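Local coordinates for hypothetical protein, haloacid dehalogenase-like hydrolase (Bacillus subtilis, PDB 1NRW) that removes phosphate in vitro from phosphorylated five- and six-carbon sugars, nucleoside monophosphates and, less readily, FMN, with magnesium as cofactor, at residues A[66-71]-A[215-220]; A[81-86]-A[210-215]; A[9-14]-A[40-45]. One frame throughout, in Å; residues are numbered along the deposited sequence.

Contact 1 (A[66-71]-A[215-220]); sequences SANGAV and ASKGQA. With PO4 (phosphate ion), chain B.
Gly69 and Ala70 lie backbone to backbone with Ser216 and Ala215, the CA atoms of Gly69 and Ser216 4.4 Å apart, where the turn between strands 63-66 and 71-73 meets the start of helix 217-227. No direct hydrogen bond crosses here. Instead Gly69 CA points a hydrogen at Ser216 O (3.5 Å), a carbonyl that also accepts from Ala220 N in the first helical turn. With no side chain, Gly69 can lie this close to that oxygen. The methyl CB of Ala220 covers the same glycine, 3.7 Å from its CA, and at the next residue the methyls of Ala70 and Ala215 meet at the same spacing. Ser216 is the N-cap, its OG taking the N-H of Gln219 in a fairly straight bond (161°). Asn68 and Lys217 cross at about a right angle, and one water joins them, accepting from Lys217 N at 3.0 Å and donating to Asn68 OD1, while Asn68 ND2 is held by Ser211. Lys217 turns CG away from its own carbonyl carbon (chi1 -70°) and then runs fully extended, which carries NZ across the turn to phosphate O2, 2.8 Å away. Asp10, Asp244 and Ser43 O also hold this ammonium. A methionine in its place would probably leave the phosphate without that positive charge and the two aspartates without their shared counter-ion. The chemistry is that of the HAD motif III lysine, a cation probably offsetting the negative charge gathered around the phosphate.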
loop_
_atom_site.group_PDB
_atom_site.type_symbol
_atom_site.label_atom_id
_atom_site.label_comp_id
_atom_site.label_asym_id
_atom_site.label_seq_id
_atom_site.Cartn_x
_atom_site.Cartn_y
_atom_site.Cartn_z
ATOM N N SER A 66 -4.605 4.780 2.712
ATOM C CA SER A 66 -4.089 3.539 3.277
ATOM C C SER A 66 -5.040 2.369 3.082
ATOM O O SER A 66 -6.143 2.534 2.572
ATOM C CB SER A 66 -3.786 3.733 4.771
ATOM O OG SER A 66 -4.929 4.152 5.494
ATOM N N ALA A 67 -4.598 1.181 3.479
ATOM C CA ALA A 67 -5.414 -0.016 3.347
ATOM C C ALA A 67 -5.924 -0.216 1.920
ATOM O O ALA A 67 -7.084 -0.573 1.696
ATOM C CB ALA A 67 -6.577 0.038 4.329
ATOM N N ASN A 68 -5.039 0.021 0.956
ATOM C CA ASN A 68 -5.350 -0.165 -0.454
ATOM C C ASN A 68 -6.481 0.724 -0.966
ATOM O O ASN A 68 -7.231 0.327 -1.858
ATOM C CB ASN A 68 -5.692 -1.639 -0.719
ATOM C CG ASN A 68 -5.713 -1.977 -2.197
ATOM O OD1 ASN A 68 -4.798 -1.613 -2.936
ATOM N ND2 ASN A 68 -6.749 -2.688 -2.635
ATOM N N GLY A 69 -6.604 1.922 -0.408
ATOM C CA GLY A 69 -7.643 2.827 -0.867
ATOM C C GLY A 69 -8.926 2.745 -0.065
ATOM O O GLY A 69 -9.925 3.379 -0.415
ATOM N N ALA A 70 -8.911 1.964 1.008
ATOM C CA ALA A 70 -10.091 1.839 1.857
ATOM C C ALA A 70 -10.165 2.992 2.853
ATOM O O ALA A 70 -11.240 3.312 3.364
ATOM C CB ALA A 70 -10.056 0.508 2.617
ATOM N N VAL A 71 -9.022 3.615 3.126
ATOM C CA VAL A 71 -8.965 4.705 4.095
ATOM C C VAL A 71 -8.237 5.952 3.593
ATOM O O VAL A 71 -7.204 5.858 2.922
ATOM C CB VAL A 71 -8.281 4.221 5.402
ATOM C CG1 VAL A 71 -8.260 5.335 6.435
ATOM C CG2 VAL A 71 -9.009 3.000 5.945
ATOM N N ALA A 215 -12.815 0.068 -2.788
ATOM C CA ALA A 215 -11.549 0.408 -2.151
ATOM C C ALA A 215 -10.362 -0.031 -3.011
ATOM O O ALA A 215 -10.005 -1.206 -3.040
ATOM C CB ALA A 215 -11.458 -0.247 -0.769
ATOM N N SER A 216 -9.776 0.916 -3.733
ATOM C CA SER A 216 -8.599 0.649 -4.555
ATOM C C SER A 216 -7.818 1.959 -4.569
ATOM O O SER A 216 -8.383 3.024 -4.303
ATOM C CB SER A 216 -8.983 0.226 -5.982
ATOM O OG SER A 216 -9.510 1.301 -6.746
ATOM N N LYS A 217 -6.522 1.902 -4.855
ATOM C CA LYS A 217 -5.746 3.132 -4.858
ATOM C C LYS A 217 -6.287 4.112 -5.894
ATOM O O LYS A 217 -6.323 5.315 -5.651
ATOM C CB LYS A 217 -4.264 2.838 -5.114
ATOM C CG LYS A 217 -3.591 2.123 -3.945
ATOM C CD LYS A 217 -2.076 2.062 -4.114
ATOM C CE LYS A 217 -1.419 1.335 -2.943
ATOM N NZ LYS A 217 0.066 1.363 -3.061
ATOM N N GLY A 218 -6.725 3.587 -7.038
ATOM C CA GLY A 218 -7.266 4.438 -8.084
ATOM C C GLY A 218 -8.582 5.098 -7.699
ATOM O O GLY A 218 -8.780 6.280 -7.955
ATOM N N GLN A 219 -9.487 4.347 -7.083
ATOM C CA GLN A 219 -10.770 4.918 -6.678
ATOM C C GLN A 219 -10.608 5.946 -5.563
ATOM O O GLN A 219 -11.329 6.943 -5.520
ATOM C CB GLN A 219 -11.730 3.809 -6.241
ATOM C CG GLN A 219 -12.209 2.945 -7.393
ATOM C CD GLN A 219 -13.067 1.787 -6.934
ATOM O OE1 GLN A 219 -12.559 0.723 -6.554
ATOM N NE2 GLN A 219 -14.377 1.991 -6.947
ATOM N N ALA A 220 -9.660 5.706 -4.661
ATOM C CA ALA A 220 -9.411 6.631 -3.563
ATOM C C ALA A 220 -8.853 7.934 -4.128
ATOM O O ALA A 220 -9.181 9.020 -3.648
ATOM C CB ALA A 220 -8.423 6.018 -2.562
HETATM P P PO4 B . 2.673 -0.494 -0.855
HETATM O O1 PO4 B . 3.405 -0.169 -2.094
HETATM O O2 PO4 B . 1.216 -0.315 -1.084
HETATM O O3 PO4 B . 2.951 -1.902 -0.479
HETATM O O4 PO4 B . 3.122 0.415 0.226
HETATM O O HOH W 1 -5.220 -0.717 -5.432
#

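Contact 2 (A[81-86]-A[210-215]); sequences HHETID and LSSRKA
The two linkers between the catalytic core and the inserted cap of this Cof-type HAD phosphatase run past each other here, Glu83 and Ile85 on the outgoing chain meeting Lys214, Ala215 and Ser212 on the returning one. Glu83 reaches across with CG anti to its backbone N (chi1 -171°) and then bends at chi2, laying the carboxylate over the base of Lys214, with CD 3.8 Å from Lys214 CB. The two charges are not in contact, since Lys214 NZ stays 5.3 Å from Glu83 OE2. The carboxylate is held from its own segment instead: His81 NE2, with the acceptor close to the plane of its ring, donates to the anti side of Glu83 OE1 at 2.9 Å. Behind this carboxylate, the CB of Ala215 meets Glu83 CG. Strand 79-82 is an edge of the core sheet and strand 207-212 belongs to the cap sheet, so the crossing straddles both domains, and a type I turn from Ser212 to Ala215, closed by Ala215 N on Ser212 O, leads the chain back into the core. Ser211 OG straps the same turn by donating to Ala215 O at 2.7 Å. Ile85 lies along the end of the cap strand, its CD1 3.6 Å from Leu210 O and its CG1 by Ser212 N. Water does much of the polar joining: one molecule links Glu83 O to Ser212 N, a second gathers Glu83 OE2, Ser212 OG and Lys214 N, and a third connects Asp86 N with Ser212 OG.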
loop_
_atom_site.group_PDB
_atom_site.type_symbol
_atom_site.label_atom_id
_atom_site.label_comp_id
_atom_site.label_asym_id
_atom_site.label_seq_id
_atom_site.Cartn_x
_atom_site.Cartn_y
_atom_site.Cartn_z
ATOM N N HIS A 81 -12.388 9.304 4.895
ATOM C CA HIS A 81 -13.165 8.188 4.379
ATOM C C HIS A 81 -12.732 6.809 4.850
ATOM O O HIS A 81 -11.547 6.552 5.060
ATOM C CB HIS A 81 -13.103 8.196 2.842
ATOM C CG HIS A 81 -14.034 7.222 2.183
ATOM N ND1 HIS A 81 -15.368 7.498 1.969
ATOM C CD2 HIS A 81 -13.828 5.970 1.707
ATOM C CE1 HIS A 81 -15.944 6.457 1.391
ATOM N NE2 HIS A 81 -15.032 5.516 1.220
ATOM N N HIS A 82 -13.696 5.916 5.044
ATOM C CA HIS A 82 -13.375 4.533 5.377
ATOM C C HIS A 82 -14.386 3.659 4.637
ATOM O O HIS A 82 -15.600 3.836 4.744
ATOM C CB HIS A 82 -13.288 4.276 6.906
ATOM C CG HIS A 82 -14.579 4.384 7.661
ATOM N ND1 HIS A 82 -14.612 4.688 9.005
ATOM C CD2 HIS A 82 -15.863 4.162 7.296
ATOM C CE1 HIS A 82 -15.860 4.652 9.435
ATOM N NE2 HIS A 82 -16.639 4.334 8.418
ATOM N N GLU A 83 -13.850 2.756 3.823
ATOM C CA GLU A 83 -14.632 1.872 2.965
ATOM C C GLU A 83 -14.379 0.473 3.489
ATOM O O GLU A 83 -13.297 -0.081 3.301
ATOM C CB GLU A 83 -14.163 1.987 1.515
ATOM C CG GLU A 83 -15.048 1.271 0.505
ATOM C CD GLU A 83 -16.401 1.947 0.320
ATOM O OE1 GLU A 83 -16.448 3.194 0.255
ATOM O OE2 GLU A 83 -17.416 1.228 0.217
ATOM N N THR A 84 -15.381 -0.094 4.145
ATOM C CA THR A 84 -15.244 -1.412 4.745
ATOM C C THR A 84 -15.695 -2.602 3.920
ATOM O O THR A 84 -16.494 -2.480 2.989
ATOM C CB THR A 84 -15.999 -1.475 6.082
ATOM O OG1 THR A 84 -17.397 -1.256 5.847
ATOM C CG2 THR A 84 -15.477 -0.415 7.040
ATOM N N ILE A 85 -15.158 -3.760 4.283
ATOM C CA ILE A 85 -15.505 -5.026 3.648
ATOM C C ILE A 85 -16.690 -5.539 4.463
ATOM O O ILE A 85 -16.636 -5.538 5.696
ATOM C CB ILE A 85 -14.358 -6.062 3.780
ATOM C CG1 ILE A 85 -13.110 -5.568 3.049
ATOM C CG2 ILE A 85 -14.807 -7.419 3.231
ATOM C CD1 ILE A 85 -11.865 -6.394 3.360
ATOM N N ASP A 86 -17.755 -5.956 3.786
ATOM C CA ASP A 86 -18.931 -6.483 4.475
ATOM C C ASP A 86 -18.458 -7.550 5.457
ATOM O O ASP A 86 -17.680 -8.430 5.091
ATOM C CB ASP A 86 -19.902 -7.093 3.461
ATOM C CG ASP A 86 -21.100 -7.749 4.120
ATOM O OD1 ASP A 86 -20.932 -8.821 4.740
ATOM O OD2 ASP A 86 -22.212 -7.189 4.020
ATOM N N LEU A 210 -7.043 -8.141 -0.422
ATOM C CA LEU A 210 -8.464 -8.042 -0.703
ATOM C C LEU A 210 -9.101 -6.908 0.088
ATOM O O LEU A 210 -8.985 -6.849 1.312
ATOM C CB LEU A 210 -9.158 -9.360 -0.344
ATOM C CG LEU A 210 -8.799 -10.571 -1.208
ATOM C CD1 LEU A 210 -9.243 -11.851 -0.509
ATOM C CD2 LEU A 210 -9.459 -10.443 -2.572
ATOM N N SER A 211 -9.765 -6.001 -0.620
ATOM C CA SER A 211 -10.463 -4.893 0.019
ATOM C C SER A 211 -11.833 -4.835 -0.652
ATOM O O SER A 211 -12.106 -5.624 -1.561
ATOM C CB SER A 211 -9.695 -3.581 -0.182
ATOM O OG SER A 211 -9.414 -3.357 -1.550
ATOM N N SER A 212 -12.695 -3.927 -0.210
ATOM C CA SER A 212 -14.020 -3.837 -0.811
ATOM C C SER A 212 -13.928 -3.353 -2.258
ATOM O O SER A 212 -12.930 -2.754 -2.662
ATOM C CB SER A 212 -14.911 -2.901 0.001
ATOM O OG SER A 212 -16.268 -3.052 -0.388
ATOM N N ARG A 213 -14.977 -3.617 -3.034
ATOM C CA ARG A 213 -15.010 -3.222 -4.438
ATOM C C ARG A 213 -14.662 -1.755 -4.672
ATOM O O ARG A 213 -13.967 -1.427 -5.632
ATOM C CB ARG A 213 -16.394 -3.510 -5.034
ATOM C CG ARG A 213 -16.511 -3.168 -6.514
ATOM C CD ARG A 213 -15.479 -3.933 -7.337
ATOM N NE ARG A 213 -15.530 -3.589 -8.755
ATOM C CZ ARG A 213 -16.558 -3.851 -9.557
ATOM N NH1 ARG A 213 -17.635 -4.467 -9.084
ATOM N NH2 ARG A 213 -16.513 -3.493 -10.833
ATOM N N LYS A 214 -15.150 -0.874 -3.804
ATOM C CA LYS A 214 -14.891 0.553 -3.951
ATOM C C LYS A 214 -13.604 1.016 -3.287
ATOM O O LYS A 214 -13.331 2.212 -3.227
ATOM C CB LYS A 214 -16.062 1.372 -3.408
ATOM C CG LYS A 214 -17.348 1.220 -4.210
ATOM C CD LYS A 214 -18.401 2.207 -3.718
ATOM C CE LYS A 214 -19.717 2.040 -4.462
ATOM N NZ LYS A 214 -20.306 0.690 -4.230
ATOM N N ALA A 215 -12.815 0.068 -2.788
ATOM C CA ALA A 215 -11.549 0.408 -2.151
ATOM C C ALA A 215 -10.362 -0.031 -3.011
ATOM O O ALA A 215 -10.005 -1.206 -3.040
ATOM C CB ALA A 215 -11.458 -0.247 -0.769
HETATM O O HOH W 2 -12.261 -2.270 2.062
HETATM O O HOH W 3 -17.100 -1.049 -1.648
HETATM O O HOH W 4 -17.748 -5.303 1.105
#

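Contact 3 (A[9-14]-A[40-45]); sequences IDLDGT and VVVSTG. With CA (calcium ion), chain D; PO4 (phosphate ion), chain B.
Phosphate oxygen O4 is gripped from both segments, by Thr44 OG1 at 2.7 Å and by Asp12 N at 3.2 Å, while Gly45 N donates to the neighbouring oxygen O2. The calcium ion takes Asp10 OD2 at 2.4 Å, the backbone O of Asp12, phosphate O1 and a water, with Asp240 and Ser241 completing its shell. CG anti to the backbone N (chi1 -176°) swings the carboxylate of Asp10 off the end of its strand toward metal and phosphate; its OD1 sits 3.1 Å from Ser43 O, two acceptors whose closeness is probably eased by Lys217, which binds both. Asp12 OD2 is salt-bridged to Arg46. Behind the site the strands pair in parallel, Ile9 N giving to Val41 O (2.6 Å) and Ser43 N to Ile9 O (2.9 Å). Leu11 lies side by side with Thr44, and its CD1 touches Val42 CG1 (4.2 Å), on the side of the sheet that carries Ile9 and Val42. The DxD loop of HAD motif one here adjoins the threonine of the second motif: adjacent parallel strands end together, so that the metal, the probable nucleophile Asp10 and the phosphate-binding N-H groups converge on one anion.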
loop_
_atom_site.group_PDB
_atom_site.type_symbol
_atom_site.label_atom_id
_atom_site.label_comp_id
_atom_site.label_asym_id
_atom_site.label_seq_id
_atom_site.Cartn_x
_atom_site.Cartn_y
_atom_site.Cartn_z
ATOM N N ILE A 9 1.644 9.319 -4.538
ATOM C CA ILE A 9 2.919 8.603 -4.469
ATOM C C ILE A 9 2.844 7.317 -3.648
ATOM O O ILE A 9 2.491 7.352 -2.474
ATOM C CB ILE A 9 3.999 9.514 -3.826
ATOM C CG1 ILE A 9 4.023 10.867 -4.542
ATOM C CG2 ILE A 9 5.375 8.851 -3.897
ATOM C CD1 ILE A 9 4.950 11.890 -3.895
ATOM N N ASP A 10 3.181 6.194 -4.270
ATOM C CA ASP A 10 3.181 4.904 -3.581
ATOM C C ASP A 10 4.269 4.944 -2.504
ATOM O O ASP A 10 5.247 5.684 -2.628
ATOM C CB ASP A 10 3.443 3.796 -4.602
ATOM C CG ASP A 10 3.361 2.408 -4.008
ATOM O OD1 ASP A 10 2.795 2.218 -2.908
ATOM O OD2 ASP A 10 3.863 1.492 -4.678
ATOM N N LEU A 11 4.097 4.160 -1.442
ATOM C CA LEU A 11 5.063 4.152 -0.344
ATOM C C LEU A 11 6.205 3.166 -0.586
ATOM O O LEU A 11 7.302 3.566 -0.973
ATOM C CB LEU A 11 4.344 3.819 0.967
ATOM C CG LEU A 11 5.177 3.797 2.254
ATOM C CD1 LEU A 11 5.616 5.199 2.655
ATOM C CD2 LEU A 11 4.331 3.165 3.355
ATOM N N ASP A 12 5.953 1.878 -0.367
ATOM C CA ASP A 12 6.988 0.858 -0.574
ATOM C C ASP A 12 7.465 0.815 -2.027
ATOM O O ASP A 12 6.675 0.986 -2.942
ATOM C CB ASP A 12 6.445 -0.520 -0.187
ATOM C CG ASP A 12 6.213 -0.649 1.300
ATOM O OD1 ASP A 12 7.179 -0.955 2.023
ATOM O OD2 ASP A 12 5.071 -0.426 1.749
ATOM N N GLY A 13 8.764 0.606 -2.227
ATOM C CA GLY A 13 9.317 0.510 -3.571
ATOM C C GLY A 13 9.227 1.754 -4.432
ATOM O O GLY A 13 9.636 1.742 -5.596
ATOM N N THR A 14 8.710 2.835 -3.860
ATOM C CA THR A 14 8.539 4.079 -4.600
ATOM C C THR A 14 9.123 5.233 -3.788
ATOM O O THR A 14 10.262 5.646 -4.038
ATOM C CB THR A 14 7.033 4.277 -4.910
ATOM O OG1 THR A 14 6.597 3.196 -5.748
ATOM C CG2 THR A 14 6.765 5.598 -5.630
ATOM N N VAL A 40 -0.049 16.743 -2.122
ATOM C CA VAL A 40 0.693 15.491 -2.172
ATOM C C VAL A 40 -0.017 14.411 -1.374
ATOM O O VAL A 40 -0.404 14.626 -0.221
ATOM C CB VAL A 40 2.127 15.659 -1.627
ATOM C CG1 VAL A 40 2.827 14.299 -1.583
ATOM C CG2 VAL A 40 2.908 16.626 -2.519
ATOM N N VAL A 41 -0.186 13.252 -2.001
ATOM C CA VAL A 41 -0.847 12.120 -1.367
ATOM C C VAL A 41 0.042 10.885 -1.429
ATOM O O VAL A 41 0.604 10.572 -2.478
ATOM C CB VAL A 41 -2.180 11.794 -2.079
ATOM C CG1 VAL A 41 -2.936 10.724 -1.306
ATOM C CG2 VAL A 41 -3.009 13.062 -2.226
ATOM N N VAL A 42 0.188 10.205 -0.298
ATOM C CA VAL A 42 0.976 8.979 -0.228
ATOM C C VAL A 42 -0.050 7.853 -0.128
ATOM O O VAL A 42 -0.938 7.882 0.733
ATOM C CB VAL A 42 1.919 8.995 0.993
ATOM C CG1 VAL A 42 2.543 7.624 1.205
ATOM C CG2 VAL A 42 3.014 10.027 0.765
ATOM N N SER A 43 0.072 6.870 -1.015
ATOM C CA SER A 43 -0.886 5.767 -1.087
ATOM C C SER A 43 -0.258 4.397 -0.856
ATOM O O SER A 43 0.680 4.006 -1.552
ATOM C CB SER A 43 -1.572 5.800 -2.453
ATOM O OG SER A 43 -2.607 4.835 -2.532
ATOM N N THR A 44 -0.813 3.650 0.092
ATOM C CA THR A 44 -0.256 2.351 0.454
ATOM C C THR A 44 -1.293 1.299 0.843
ATOM O O THR A 44 -2.440 1.618 1.149
ATOM C CB THR A 44 0.712 2.524 1.656
ATOM O OG1 THR A 44 1.318 1.269 1.991
ATOM C CG2 THR A 44 -0.048 3.046 2.882
ATOM N N GLY A 45 -0.868 0.038 0.829
ATOM C CA GLY A 45 -1.737 -1.047 1.237
ATOM C C GLY A 45 -1.599 -1.224 2.743
ATOM O O GLY A 45 -2.361 -1.958 3.365
HETATM CA CA CA D . 4.996 -0.544 -4.022
HETATM P P PO4 B . 2.673 -0.494 -0.855
HETATM O O1 PO4 B . 3.405 -0.169 -2.094
HETATM O O2 PO4 B . 1.216 -0.315 -1.084
HETATM O O3 PO4 B . 2.951 -1.902 -0.479
HETATM O O4 PO4 B . 3.122 0.415 0.226
HETATM O O HOH W 5 6.710 -2.327 -3.743
#

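In the fold
From the N terminus, contact 3 closes first: strand 6-10 leads through helix 24-35 to strand 39-43, its neighbour in the core sheet, and the loop is finished before the next opens. Contact 1 then starts at the end of strand 63-66 and shuts only at helix 217-227, with the whole cap between. Contact 2 falls within that span, from the end of edge strand 79-82 to strand 207-212 of the cap sheet, and shares Ala215 with contact 1. Ala70 with Glu83 and Asn68 with Ser211 join contacts 1 and 2 directly. Contacts 1 and 3 meet around the same phosphate, whereas contact 2 lies about 18 Å from contact 3, centre to centre.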